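Local coordinates for protein enterotoxin type A (PDB 1DYQ) that acts in its natural form as a superantigen that activates T cells by binding MHC class II and T-cell receptors, and is here a mutant made as a vaccine, at residues V186-T189 and P193-N196; V195-F200 and L211-D216; V126-W131 and N137-E142; V144-K149 and V153-L158; D79-K84 and R215-I220. The protein carries 3 engineered substitutions. One frame throughout, in Å; residues are numbered along the deposited sequence. Where two conformers were deposited one is given.

Four of the five contacts lie within the beta-grasp domain, and contact 5 joins that domain to the OB-fold domain. Along the chain, contact 3, contact 4 and contact 1 follow in series, contact 2 begins where contact 1 ends, and contact 5 closes a loop that encloses contacts 1, 3 and 4. Contacts 1 and 2, about 12 Å apart between centres, share strand 195-198. Contact 4 touches contact 1 where Phe187 packs on helix 153-168, contact 3 through neighbouring strands 119-132 and 145-148, and contact 5 where Val153 and Leu156 pack on Ile220. The centres of contacts 3 and 5 are about 28 Å apart. Packing round one helix thus connects the zinc-bearing sheet with the domain interface.

Contact 1 of 5, residues V186-T189 and P193-N196; sequences VFHT and PSVN. With ZN (zinc ion), chain B.
Ser194 points its short side chain at the opposite strand, and its atoms can be followed one by one. Ser194 CB lies 3.3 Å from Phe187 O and also packs against CG1 of Val186. From there Ser194 OG, set beside its own backbone N (chi1 -59°), reaches the His188 ring obliquely, 3.3 Å from His188 CD2, and has a water 2.7 Å away. Beside this serine the backbones pair directly: Phe187 N gives its proton to Val195 O at 2.9 Å in an almost straight bond, 176° at the hydrogen. The return link is made by a water that donates to Phe187 O and accepts from Val195 N. These residues belong to the antiparallel hairpin of strands 182-188 and 195-198 in the beta-grasp domain, where Val186 and Asn196 share one sheet face while Phe187 turns to the other, against helix 153-168. On the Val186 side, CG2 lies alongside Asn196 CB, 3.7 Å away. At the hairpin's end, Thr189 OG1 reaches Pro193 O through another water and hydrogen-bonds to the backbone O of Glu192 and of Thr191. His188 ND1 binds the zinc ion at 2.3 Å, with His226 and Asp228, at the site of the toxin's zinc-dependent interaction with MHC class II.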
# COMPACT_ATOMS: atom_id res chain seq x y z
N VAL A 186 -10.30 -3.05 -6.51
CA VAL A 186 -10.45 -4.47 -6.24
C VAL A 186 -9.25 -5.23 -6.82
O VAL A 186 -8.86 -5.09 -7.97
CB VAL A 186 -11.74 -5.02 -6.88
CG1 VAL A 186 -11.92 -6.50 -6.59
CG2 VAL A 186 -12.96 -4.23 -6.41
N PHE A 187 -8.67 -6.07 -5.95
CA PHE A 187 -7.54 -6.92 -6.31
C PHE A 187 -8.09 -8.33 -6.55
O PHE A 187 -8.41 -9.09 -5.68
CB PHE A 187 -6.50 -6.90 -5.16
CG PHE A 187 -6.01 -5.48 -4.89
CD1 PHE A 187 -5.02 -4.92 -5.59
CD2 PHE A 187 -6.68 -4.75 -3.88
CE1 PHE A 187 -4.61 -3.59 -5.39
CE2 PHE A 187 -6.30 -3.41 -3.68
CZ PHE A 187 -5.29 -2.86 -4.41
N HIS A 188 -8.39 -8.54 -7.87
CA HIS A 188 -9.22 -9.67 -8.26
C HIS A 188 -8.39 -10.91 -8.58
O HIS A 188 -7.85 -11.05 -9.66
CB HIS A 188 -10.09 -9.31 -9.47
CG HIS A 188 -11.26 -10.26 -9.61
ND1 HIS A 188 -12.28 -9.90 -10.47
CD2 HIS A 188 -11.65 -11.39 -9.06
CE1 HIS A 188 -13.22 -10.81 -10.50
NE2 HIS A 188 -12.86 -11.75 -9.63
N THR A 189 -8.29 -11.80 -7.60
CA THR A 189 -7.50 -13.01 -7.71
C THR A 189 -8.29 -14.16 -8.32
O THR A 189 -9.52 -14.15 -8.27
CB THR A 189 -7.03 -13.44 -6.29
OG1 THR A 189 -8.14 -13.22 -5.39
CG2 THR A 189 -5.88 -12.54 -5.84
N PRO A 193 -11.49 -14.86 -2.17
CA PRO A 193 -12.34 -13.67 -2.20
C PRO A 193 -11.38 -12.48 -2.40
O PRO A 193 -10.23 -12.54 -1.95
CB PRO A 193 -12.98 -13.61 -0.85
CG PRO A 193 -12.74 -14.93 -0.21
CD PRO A 193 -11.51 -15.50 -0.84
N SER A 194 -11.80 -11.52 -3.19
CA SER A 194 -10.96 -10.40 -3.55
C SER A 194 -10.89 -9.36 -2.44
O SER A 194 -11.91 -8.96 -1.86
CB SER A 194 -11.48 -9.76 -4.84
OG SER A 194 -11.47 -10.74 -5.88
N VAL A 195 -9.71 -8.75 -2.31
CA VAL A 195 -9.57 -7.61 -1.41
C VAL A 195 -10.09 -6.36 -2.12
O VAL A 195 -9.82 -6.15 -3.30
CB VAL A 195 -8.08 -7.37 -1.05
CG1 VAL A 195 -7.95 -6.13 -0.20
CG2 VAL A 195 -7.56 -8.62 -0.31
N ASN A 196 -10.92 -5.60 -1.39
CA ASN A 196 -11.34 -4.32 -2.01
C ASN A 196 -11.22 -3.21 -0.99
O ASN A 196 -11.49 -3.39 0.18
CB ASN A 196 -12.60 -4.37 -2.75
CG ASN A 196 -13.63 -5.33 -2.20
OD1 ASN A 196 -13.76 -6.44 -2.73
ND2 ASN A 196 -14.30 -4.89 -1.17
ZN ZN B . -12.12 -8.24 -12.01
O HOH W 1 -7.41 -9.79 -3.24
O HOH W 2 -7.59 -12.55 -2.79
O HOH W 3 -11.99 -13.35 -6.14

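Contact 2 of 5, residues V195-F200 and L211-D216; sequences VNYDLF and LRIYRD
Tyr197 lays its ring beneath the end of Ile213, so that the methyl CD1 stands almost directly above the ring centre. The distance from Ile213 CD1 to the centroid of the Tyr197 ring is 4.1 Å, only 8° off the normal, a clear CH-pi contact. Ile213 reaches this place with CG1 set between its backbone N and carbonyl carbon (chi1 49°) and the chain extended beyond, which carries CD1 out over the aromatic face. The opposite face of the same ring takes CG1 of Val195 toward its rim, leaving the tyrosine sandwiched by aliphatic groups. Tyr214 meets it differently: its own ring presents an edge, with Tyr214 CE1 4.1 Å from Tyr197 CE2, and the two side chains cross at a slant. At the phenol end, a water in the plane of the Tyr197 ring lies 2.8 Å from Tyr197 OH and donates to Ile213 O at 2.6 Å, tying the hydroxyl to the backbone of the 3-10 turn around Ile213. The Tyr214 hydroxyl turns elsewhere, to Asp157 of helix 153-168 and to Tyr31. The result is a strand aromatic with aliphatic groups over both faces, one of them in CH-pi contact, packed beside helix 153-168 in the beta-grasp domain.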
# COMPACT_ATOMS: atom_id res chain seq x y z
N VAL A 195 -9.71 -8.75 -2.31
CA VAL A 195 -9.57 -7.61 -1.41
C VAL A 195 -10.09 -6.36 -2.12
O VAL A 195 -9.82 -6.15 -3.30
CB VAL A 195 -8.08 -7.37 -1.05
CG1 VAL A 195 -7.95 -6.13 -0.20
CG2 VAL A 195 -7.56 -8.62 -0.31
N ASN A 196 -10.92 -5.60 -1.39
CA ASN A 196 -11.34 -4.32 -2.01
C ASN A 196 -11.22 -3.21 -0.99
O ASN A 196 -11.49 -3.39 0.18
CB ASN A 196 -12.60 -4.37 -2.75
CG ASN A 196 -13.63 -5.33 -2.20
OD1 ASN A 196 -13.76 -6.44 -2.73
ND2 ASN A 196 -14.30 -4.89 -1.17
N TYR A 197 -10.86 -2.04 -1.51
CA TYR A 197 -10.72 -0.88 -0.65
C TYR A 197 -11.52 0.30 -1.23
O TYR A 197 -11.42 0.54 -2.44
CB TYR A 197 -9.26 -0.41 -0.56
CG TYR A 197 -8.32 -1.36 0.12
CD1 TYR A 197 -8.63 -1.96 1.32
CD2 TYR A 197 -7.05 -1.58 -0.42
CE1 TYR A 197 -7.74 -2.84 1.93
CE2 TYR A 197 -6.15 -2.42 0.19
CZ TYR A 197 -6.49 -3.03 1.38
OH TYR A 197 -5.62 -3.90 1.99
N ASP A 198 -12.17 1.00 -0.35
CA ASP A 198 -12.82 2.29 -0.75
C ASP A 198 -11.72 3.33 -0.78
O ASP A 198 -10.99 3.55 0.19
CB ASP A 198 -13.91 2.57 0.27
CG ASP A 198 -14.60 3.92 0.06
OD1 ASP A 198 -14.07 4.73 -0.68
OD2 ASP A 198 -15.69 4.08 0.66
N LEU A 199 -11.53 3.99 -1.94
CA LEU A 199 -10.44 4.93 -2.10
C LEU A 199 -10.61 6.15 -1.22
O LEU A 199 -9.60 6.85 -1.03
CB LEU A 199 -10.29 5.33 -3.58
CG LEU A 199 -9.92 4.19 -4.53
CD1 LEU A 199 -9.99 4.68 -6.00
CD2 LEU A 199 -8.50 3.71 -4.26
N PHE A 200 -11.80 6.43 -0.74
CA PHE A 200 -12.07 7.53 0.18
C PHE A 200 -12.62 7.05 1.51
O PHE A 200 -13.24 7.81 2.27
CB PHE A 200 -13.07 8.52 -0.46
CG PHE A 200 -12.52 9.17 -1.69
CD1 PHE A 200 -11.59 10.21 -1.59
CD2 PHE A 200 -12.84 8.73 -2.97
CE1 PHE A 200 -11.09 10.83 -2.69
CE2 PHE A 200 -12.34 9.35 -4.09
CZ PHE A 200 -11.45 10.41 -3.97
N LEU A 211 -2.15 4.02 6.66
CA LEU A 211 -1.73 2.77 6.07
C LEU A 211 -1.82 1.61 7.03
O LEU A 211 -1.37 0.50 6.73
CB LEU A 211 -0.29 2.89 5.50
CG LEU A 211 -0.11 3.88 4.36
CD1 LEU A 211 1.21 3.61 3.63
CD2 LEU A 211 -1.29 3.74 3.35
N ARG A 212 -2.55 1.79 8.15
CA ARG A 212 -2.72 0.63 9.06
C ARG A 212 -3.49 -0.49 8.39
O ARG A 212 -3.35 -1.65 8.75
CB ARG A 212 -3.41 1.10 10.34
CG ARG A 212 -3.69 -0.03 11.32
CD ARG A 212 -4.08 0.56 12.68
NE ARG A 212 -4.71 -0.48 13.48
CZ ARG A 212 -4.77 -0.44 14.82
NH1 ARG A 212 -4.13 0.54 15.43
NH2 ARG A 212 -5.40 -1.41 15.43
N ILE A 213 -4.23 -0.19 7.30
CA ILE A 213 -4.88 -1.24 6.53
C ILE A 213 -3.87 -2.26 6.01
O ILE A 213 -4.26 -3.40 5.74
CB ILE A 213 -5.67 -0.70 5.32
CG1 ILE A 213 -4.84 0.26 4.48
CG2 ILE A 213 -6.98 -0.07 5.79
CD1 ILE A 213 -5.49 0.60 3.13
N TYR A 214 -2.60 -1.91 5.88
CA TYR A 214 -1.59 -2.81 5.37
C TYR A 214 -0.88 -3.60 6.48
O TYR A 214 -0.07 -4.48 6.18
CB TYR A 214 -0.55 -2.08 4.55
CG TYR A 214 -1.05 -1.28 3.36
CD1 TYR A 214 -2.16 -1.73 2.65
CD2 TYR A 214 -0.47 -0.10 3.02
CE1 TYR A 214 -2.60 -0.97 1.54
CE2 TYR A 214 -0.88 0.66 1.92
CZ TYR A 214 -1.99 0.16 1.20
OH TYR A 214 -2.44 0.98 0.18
N ARG A 215 -1.25 -3.35 7.73
CA ARG A 215 -0.58 -4.02 8.86
C ARG A 215 -0.88 -5.47 8.95
O ARG A 215 -0.17 -6.23 9.66
CB ARG A 215 -0.94 -3.26 10.15
CG ARG A 215 0.07 -3.58 11.30
CD ARG A 215 -0.29 -2.74 12.53
NE ARG A 215 -1.40 -3.30 13.26
CZ ARG A 215 -1.80 -2.93 14.49
NH1 ARG A 215 -1.18 -1.93 15.09
NH2 ARG A 215 -2.82 -3.54 15.04
N ASP A 216 -1.93 -5.98 8.29
CA ASP A 216 -2.14 -7.41 8.19
C ASP A 216 -1.15 -8.12 7.27
O ASP A 216 -1.16 -9.36 7.21
CB ASP A 216 -3.58 -7.68 7.73
CG ASP A 216 -3.93 -7.16 6.36
OD1 ASP A 216 -3.20 -6.49 5.64
OD2 ASP A 216 -5.12 -7.46 5.96
O HOH W 4 -6.45 -4.36 4.64

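Contact 3 of 5, residues V126-W131 and N137-E142; sequences VPINLW and NTVPLE
Val139 places CG1 anti to its backbone N (chi1 -177°) and CG2 beside it, which turns CG1 to Ile128 and CG2 into the region shared by Ile128 and Leu130. Ile128 swings CG1 back beside its own N (chi1 -63°), bringing Ile128 CD1 to 3.8 Å from Val139 CG1; the two side chains cross at about a right angle. The other methyl, Val139 CG2, sits 3.7 Å from Leu130 CB. Farther along, Leu130 CD2 covers CB of Asn137; the amide oxygen of that residue is bonded to Tyr168 of helix 153-168. Asn137 N donates to Leu130 O at 2.9 Å, the donor tilted 23° from the carbonyl plane. Beyond that bond the chains separate and a water accepts from Leu130 N and donates to Ile128 O and to Asn137 O, the last at 2.7 Å. Another accepts from Ile128 N. In this beta-grasp hairpin, the pairing of strand 119-132 with the chain that follows strand 135-137 rests here on one direct bond, aliphatic packing and water.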
# COMPACT_ATOMS: atom_id res chain seq x y z
N VAL A 126 0.29 -6.37 -14.24
CA VAL A 126 -1.03 -6.66 -13.71
C VAL A 126 -2.08 -5.84 -14.47
O VAL A 126 -2.14 -4.64 -14.34
CB VAL A 126 -1.15 -6.31 -12.21
CG1 VAL A 126 -2.54 -6.62 -11.72
CG2 VAL A 126 -0.09 -7.11 -11.43
N PRO A 127 -2.87 -6.53 -15.29
CA PRO A 127 -3.89 -5.81 -16.07
C PRO A 127 -4.85 -5.08 -15.15
O PRO A 127 -5.22 -5.58 -14.08
CB PRO A 127 -4.58 -6.91 -16.85
CG PRO A 127 -3.65 -8.07 -16.84
CD PRO A 127 -2.91 -7.97 -15.50
N ILE A 128 -5.24 -3.88 -15.55
CA ILE A 128 -6.22 -3.08 -14.86
C ILE A 128 -7.46 -2.80 -15.71
O ILE A 128 -7.32 -2.25 -16.82
CB ILE A 128 -5.63 -1.71 -14.41
CG1 ILE A 128 -4.50 -1.95 -13.41
CG2 ILE A 128 -6.75 -0.88 -13.77
CD1 ILE A 128 -3.51 -0.82 -13.29
N ASN A 129 -8.61 -3.11 -15.18
CA ASN A 129 -9.88 -2.65 -15.80
C ASN A 129 -10.31 -1.38 -15.03
O ASN A 129 -10.54 -1.48 -13.83
CB ASN A 129 -10.96 -3.70 -15.65
CG ASN A 129 -10.60 -5.05 -16.27
OD1 ASN A 129 -10.69 -6.08 -15.62
ND2 ASN A 129 -10.15 -5.01 -17.51
N LEU A 130 -10.37 -0.26 -15.71
CA LEU A 130 -10.76 0.98 -15.05
C LEU A 130 -12.02 1.56 -15.71
O LEU A 130 -12.03 1.73 -16.93
CB LEU A 130 -9.64 2.01 -15.06
CG LEU A 130 -9.87 3.28 -14.24
CD1 LEU A 130 -8.54 3.79 -13.70
CD2 LEU A 130 -10.48 4.39 -15.11
N TRP A 131 -12.99 1.87 -14.90
CA TRP A 131 -14.21 2.55 -15.38
C TRP A 131 -14.29 3.93 -14.71
O TRP A 131 -14.04 4.03 -13.50
CB TRP A 131 -15.44 1.74 -15.08
CG TRP A 131 -15.58 0.46 -15.85
CD1 TRP A 131 -16.20 0.31 -17.06
CD2 TRP A 131 -15.12 -0.84 -15.47
NE1 TRP A 131 -16.15 -1.01 -17.45
CE2 TRP A 131 -15.51 -1.75 -16.48
CE3 TRP A 131 -14.44 -1.36 -14.36
CZ2 TRP A 131 -15.22 -3.09 -16.44
CZ3 TRP A 131 -14.15 -2.70 -14.31
CH2 TRP A 131 -14.54 -3.57 -15.35
N ASN A 137 -11.77 3.17 -19.39
CA ASN A 137 -10.65 3.98 -19.84
C ASN A 137 -9.43 3.04 -19.99
O ASN A 137 -9.23 2.19 -19.12
CB ASN A 137 -10.28 5.09 -18.88
CG ASN A 137 -11.19 6.27 -18.80
OD1 ASN A 137 -11.00 7.15 -17.94
ND2 ASN A 137 -12.18 6.37 -19.67
N THR A 138 -8.62 3.28 -21.00
CA THR A 138 -7.41 2.50 -21.21
C THR A 138 -6.37 2.81 -20.11
O THR A 138 -6.28 3.94 -19.67
CB THR A 138 -6.75 2.85 -22.57
OG1 THR A 138 -7.74 2.79 -23.60
CG2 THR A 138 -5.65 1.85 -22.88
N VAL A 139 -5.74 1.75 -19.60
CA VAL A 139 -4.66 1.93 -18.62
C VAL A 139 -3.42 1.21 -19.15
O VAL A 139 -3.51 0.02 -19.47
CB VAL A 139 -5.03 1.32 -17.25
CG1 VAL A 139 -3.89 1.60 -16.25
CG2 VAL A 139 -6.34 1.86 -16.72
N PRO A 140 -2.31 1.91 -19.26
CA PRO A 140 -1.07 1.30 -19.74
C PRO A 140 -0.77 0.01 -18.99
O PRO A 140 -0.80 -0.03 -17.76
CB PRO A 140 -0.02 2.35 -19.48
CG PRO A 140 -0.75 3.65 -19.39
CD PRO A 140 -2.12 3.31 -18.84
N LEU A 141 -0.39 -1.04 -19.72
CA LEU A 141 -0.14 -2.34 -19.11
C LEU A 141 1.00 -2.32 -18.11
O LEU A 141 0.97 -3.14 -17.16
CB LEU A 141 0.06 -3.40 -20.19
CG LEU A 141 0.06 -4.86 -19.77
CD1 LEU A 141 -1.24 -5.25 -19.07
CD2 LEU A 141 0.30 -5.77 -20.97
N GLU A 142 1.96 -1.41 -18.20
CA GLU A 142 3.06 -1.35 -17.27
C GLU A 142 2.72 -0.60 -15.98
O GLU A 142 3.64 -0.40 -15.18
CB GLU A 142 4.29 -0.66 -17.86
CG GLU A 142 4.44 -0.62 -19.33
CD GLU A 142 3.49 0.32 -20.05
OE1 GLU A 142 3.58 1.55 -19.85
OE2 GLU A 142 2.65 -0.20 -20.81
O HOH W 5 -0.88 -2.46 -15.22
O HOH W 6 -3.12 -2.13 -17.03
O HOH W 7 -9.38 -0.44 -18.45

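Contact 4 of 5, residues V144-K149 and V153-L158; sequences VKTNKK and VQELDL
Glu155 extends from the first turn of helix 153-168 to strand 145-148, and its carboxylate is gripped at both oxygens. Its CG lies anti to the backbone N (chi1 173°) and the chain runs on extended, which carries the carboxylate to the strand. Lys148 NZ meets OE1 of Glu155 at 2.8 Å on the syn side, 21° out of the carboxylate plane, as a salt bridge. Thr146 OG1 donates to Glu155 OE2 at 2.9 Å but approaches from above that plane, by 50°. The same hydroxyl accepts from Lys148 N in an ST turn, which ties both partners of the glutamate to one bend of the chain. A water joins this polar knot, accepting from Asn147 N and Lys148 NZ and donating to Glu155 OE2. The apolar part is closely fitted, with Val144 CG1 3.7 Å from Leu156 CD2 where strand and helix of the beta-grasp domain meet. Looser is Lys145, partly exposed and directed away from the helix. With a lysine, a threonine hydroxyl and a water around it, the buried carboxylate is likely to be stabilised as the anion.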
# COMPACT_ATOMS: atom_id res chain seq x y z
N VAL A 144 0.94 -1.19 -13.18
CA VAL A 144 1.19 -1.98 -11.96
C VAL A 144 1.95 -3.22 -12.35
O VAL A 144 1.51 -3.96 -13.26
CB VAL A 144 -0.10 -2.34 -11.24
CG1 VAL A 144 0.18 -3.25 -10.04
CG2 VAL A 144 -0.82 -1.07 -10.77
N LYS A 145 3.10 -3.48 -11.74
CA LYS A 145 3.89 -4.64 -12.11
C LYS A 145 4.53 -5.26 -10.87
O LYS A 145 4.77 -4.52 -9.88
CB LYS A 145 5.02 -4.24 -13.08
CG LYS A 145 5.90 -3.15 -12.53
CD LYS A 145 7.05 -2.74 -13.37
CE LYS A 145 6.65 -2.20 -14.73
NZ LYS A 145 6.03 -3.27 -15.56
N THR A 146 4.89 -6.51 -10.96
CA THR A 146 5.58 -7.14 -9.82
C THR A 146 6.46 -8.26 -10.30
O THR A 146 6.21 -8.87 -11.35
CB THR A 146 4.61 -7.59 -8.74
OG1 THR A 146 5.40 -8.10 -7.61
CG2 THR A 146 3.66 -8.68 -9.19
N ASN A 147 7.55 -8.52 -9.59
CA ASN A 147 8.38 -9.70 -9.87
C ASN A 147 8.08 -10.81 -8.88
O ASN A 147 8.72 -11.87 -8.90
CB ASN A 147 9.88 -9.32 -9.75
CG ASN A 147 10.30 -8.24 -10.71
OD1 ASN A 147 10.28 -8.44 -11.92
ND2 ASN A 147 10.69 -7.08 -10.19
N LYS A 148 7.03 -10.66 -8.06
CA LYS A 148 6.73 -11.61 -7.03
C LYS A 148 5.56 -12.53 -7.36
O LYS A 148 4.50 -12.04 -7.78
CB LYS A 148 6.42 -10.89 -5.70
CG LYS A 148 7.58 -10.02 -5.21
CD LYS A 148 7.15 -9.28 -3.92
CE LYS A 148 8.32 -8.41 -3.45
NZ LYS A 148 8.51 -7.21 -4.28
N LYS A 149 5.68 -13.80 -7.05
CA LYS A 149 4.56 -14.74 -7.19
C LYS A 149 3.52 -14.48 -6.12
O LYS A 149 2.32 -14.44 -6.35
CB LYS A 149 5.11 -16.18 -7.01
CG LYS A 149 6.09 -16.54 -8.12
CD LYS A 149 6.74 -17.90 -7.86
CE LYS A 149 7.94 -18.08 -8.81
NZ LYS A 149 8.65 -19.36 -8.49
N VAL A 153 -0.64 -6.93 -1.08
CA VAL A 153 -1.65 -5.98 -1.61
C VAL A 153 -1.10 -4.58 -1.54
O VAL A 153 -1.23 -3.78 -2.49
CB VAL A 153 -2.98 -6.10 -0.90
CG1 VAL A 153 -3.91 -4.95 -1.35
CG2 VAL A 153 -3.65 -7.44 -1.19
N GLN A 154 -0.33 -4.22 -0.49
CA GLN A 154 0.32 -2.94 -0.39
C GLN A 154 1.14 -2.58 -1.60
O GLN A 154 1.02 -1.48 -2.16
CB GLN A 154 1.19 -2.85 0.91
CG GLN A 154 2.01 -1.58 0.96
CD GLN A 154 2.67 -1.31 2.34
OE1 GLN A 154 3.10 -0.17 2.55
NE2 GLN A 154 2.77 -2.33 3.13
N GLU A 155 1.98 -3.48 -2.11
CA GLU A 155 2.81 -3.23 -3.27
C GLU A 155 1.95 -2.84 -4.50
O GLU A 155 2.33 -1.96 -5.24
CB GLU A 155 3.72 -4.41 -3.60
CG GLU A 155 4.49 -4.28 -4.89
CD GLU A 155 5.53 -5.35 -5.11
OE1 GLU A 155 5.96 -5.99 -4.12
OE2 GLU A 155 5.92 -5.57 -6.28
N LEU A 156 0.86 -3.58 -4.67
CA LEU A 156 -0.03 -3.32 -5.82
C LEU A 156 -0.84 -2.05 -5.62
O LEU A 156 -0.94 -1.25 -6.58
CB LEU A 156 -1.01 -4.49 -5.99
CG LEU A 156 -0.35 -5.87 -6.20
CD1 LEU A 156 -1.45 -6.91 -6.33
CD2 LEU A 156 0.57 -5.86 -7.40
N ASP A 157 -1.33 -1.80 -4.43
CA ASP A 157 -2.16 -0.62 -4.15
C ASP A 157 -1.37 0.65 -4.21
O ASP A 157 -1.82 1.66 -4.76
CB ASP A 157 -2.83 -0.84 -2.78
CG ASP A 157 -4.03 0.05 -2.52
OD1 ASP A 157 -4.62 0.55 -3.51
OD2 ASP A 157 -4.39 0.25 -1.34
N LEU A 158 -0.11 0.67 -3.73
CA LEU A 158 0.73 1.86 -3.87
C LEU A 158 0.91 2.22 -5.34
O LEU A 158 0.85 3.38 -5.73
CB LEU A 158 2.09 1.61 -3.19
CG LEU A 158 2.04 1.59 -1.66
CD1 LEU A 158 3.42 1.10 -1.13
CD2 LEU A 158 1.74 2.99 -1.12
O HOH W 8 8.25 -6.87 -7.31

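Contact 5 of 5, residues D79-K84 and R215-I220; sequences DKYKGK and RDNKTI
Tyr81 and Asn217 form a small buried interdomain contact: the tyrosine lies near the end of helix 75-81 of the OB-fold domain, where the helix is weakly bonded, while the asparagine precedes strand 219-221 of the beta-grasp domain. The amide comes obliquely to the phenol end of the ring, their planes 42° apart. Asn217 ND2 lies 3.3 Å from Tyr81 OH and 3.7 Å from CZ of the same ring, but the angle is too poor for a hydrogen bond, so this is van der Waals packing of polar groups. Tyr81 sets CG beside its backbone N (chi1 -56°), and the ring reaches across from the helix end; CB of Lys80 lies over one face toward the rim. Just before the strand, Asp216 OD1 accepts from Lys218 N at 3.1 Å, an Asx turn that shapes the bend carrying Asn217. The chemistry implies that the amide takes its hydrogen bonds elsewhere, ND2 to Val112 O on strand 105-114, another OB-fold element, while towards the tyrosine it makes close non-bonded packing.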
# COMPACT_ATOMS: atom_id res chain seq x y z
N ASP A 79 5.73 -14.06 13.00
CA ASP A 79 6.43 -15.35 12.98
C ASP A 79 6.63 -15.92 11.60
O ASP A 79 7.63 -16.69 11.39
CB ASP A 79 5.76 -16.36 13.90
CG ASP A 79 5.98 -16.09 15.37
OD1 ASP A 79 6.81 -15.23 15.71
OD2 ASP A 79 5.28 -16.72 16.19
N LYS A 80 5.88 -15.54 10.59
CA LYS A 80 6.10 -16.00 9.22
C LYS A 80 7.42 -15.49 8.66
O LYS A 80 8.00 -16.06 7.73
CB LYS A 80 4.98 -15.52 8.28
CG LYS A 80 3.68 -16.26 8.31
CD LYS A 80 2.78 -15.82 7.13
CE LYS A 80 1.96 -14.61 7.53
NZ LYS A 80 0.57 -14.66 7.00
N TYR A 81 7.84 -14.29 9.09
CA TYR A 81 8.91 -13.57 8.49
C TYR A 81 10.16 -13.39 9.37
O TYR A 81 11.23 -13.09 8.83
CB TYR A 81 8.41 -12.14 8.09
CG TYR A 81 7.18 -12.28 7.17
CD1 TYR A 81 7.35 -12.75 5.87
CD2 TYR A 81 5.94 -11.89 7.61
CE1 TYR A 81 6.24 -12.90 5.05
CE2 TYR A 81 4.83 -12.01 6.77
CZ TYR A 81 5.00 -12.52 5.51
OH TYR A 81 3.91 -12.66 4.67
N LYS A 82 9.98 -13.49 10.66
CA LYS A 82 11.12 -13.25 11.58
C LYS A 82 12.22 -14.28 11.31
O LYS A 82 11.98 -15.47 11.26
CB LYS A 82 10.63 -13.36 13.01
CG LYS A 82 11.66 -12.97 14.07
CD LYS A 82 11.06 -13.23 15.46
CE LYS A 82 11.00 -14.73 15.72
NZ LYS A 82 10.12 -15.04 16.89
N GLY A 83 13.43 -13.78 11.06
CA GLY A 83 14.58 -14.64 10.87
C GLY A 83 14.60 -15.34 9.51
O GLY A 83 15.37 -16.30 9.34
N LYS A 84 13.83 -14.85 8.55
CA LYS A 84 13.80 -15.45 7.22
C LYS A 84 14.29 -14.45 6.18
O LYS A 84 14.20 -13.23 6.41
CB LYS A 84 12.34 -15.78 6.83
CG LYS A 84 11.63 -16.75 7.75
CD LYS A 84 12.15 -18.16 7.55
CE LYS A 84 11.26 -19.18 8.23
NZ LYS A 84 11.34 -19.08 9.71
N ARG A 215 -1.25 -3.35 7.73
CA ARG A 215 -0.58 -4.02 8.86
C ARG A 215 -0.88 -5.47 8.95
O ARG A 215 -0.17 -6.23 9.66
CB ARG A 215 -0.94 -3.26 10.15
CG ARG A 215 0.07 -3.58 11.30
CD ARG A 215 -0.29 -2.74 12.53
NE ARG A 215 -1.40 -3.30 13.26
CZ ARG A 215 -1.80 -2.93 14.49
NH1 ARG A 215 -1.18 -1.93 15.09
NH2 ARG A 215 -2.82 -3.54 15.04
N ASP A 216 -1.93 -5.98 8.29
CA ASP A 216 -2.14 -7.41 8.19
C ASP A 216 -1.15 -8.12 7.27
O ASP A 216 -1.16 -9.36 7.21
CB ASP A 216 -3.58 -7.68 7.73
CG ASP A 216 -3.93 -7.16 6.36
OD1 ASP A 216 -3.20 -6.49 5.64
OD2 ASP A 216 -5.12 -7.46 5.96
N ASN A 217 -0.34 -7.37 6.53
CA ASN A 217 0.59 -7.94 5.57
C ASN A 217 -0.11 -8.97 4.67
O ASN A 217 0.41 -10.01 4.33
CB ASN A 217 1.80 -8.60 6.28
CG ASN A 217 3.04 -8.60 5.44
OD1 ASN A 217 3.95 -7.78 5.61
ND2 ASN A 217 3.16 -9.49 4.45
N LYS A 218 -1.32 -8.55 4.20
CA LYS A 218 -2.05 -9.44 3.28
C LYS A 218 -1.24 -9.65 2.01
O LYS A 218 -0.80 -8.68 1.37
CB LYS A 218 -3.41 -8.82 2.96
CG LYS A 218 -4.23 -9.64 1.98
CD LYS A 218 -4.79 -10.90 2.59
CE LYS A 218 -5.90 -11.46 1.65
NZ LYS A 218 -6.32 -12.80 2.12
N THR A 219 -1.11 -10.91 1.60
CA THR A 219 -0.42 -11.24 0.36
C THR A 219 -1.38 -12.02 -0.54
O THR A 219 -2.28 -12.67 -0.02
CB THR A 219 0.81 -12.14 0.64
OG1 THR A 219 1.65 -12.23 -0.52
CG2 THR A 219 0.35 -13.55 1.00
N ILE A 220 -1.20 -11.83 -1.82
CA ILE A 220 -2.03 -12.58 -2.79
C ILE A 220 -1.15 -13.12 -3.90
O ILE A 220 -0.03 -12.68 -4.15
CB ILE A 220 -3.14 -11.70 -3.39
CG1 ILE A 220 -2.57 -10.56 -4.19
CG2 ILE A 220 -4.16 -11.28 -2.34
CD1 ILE A 220 -3.56 -9.58 -4.78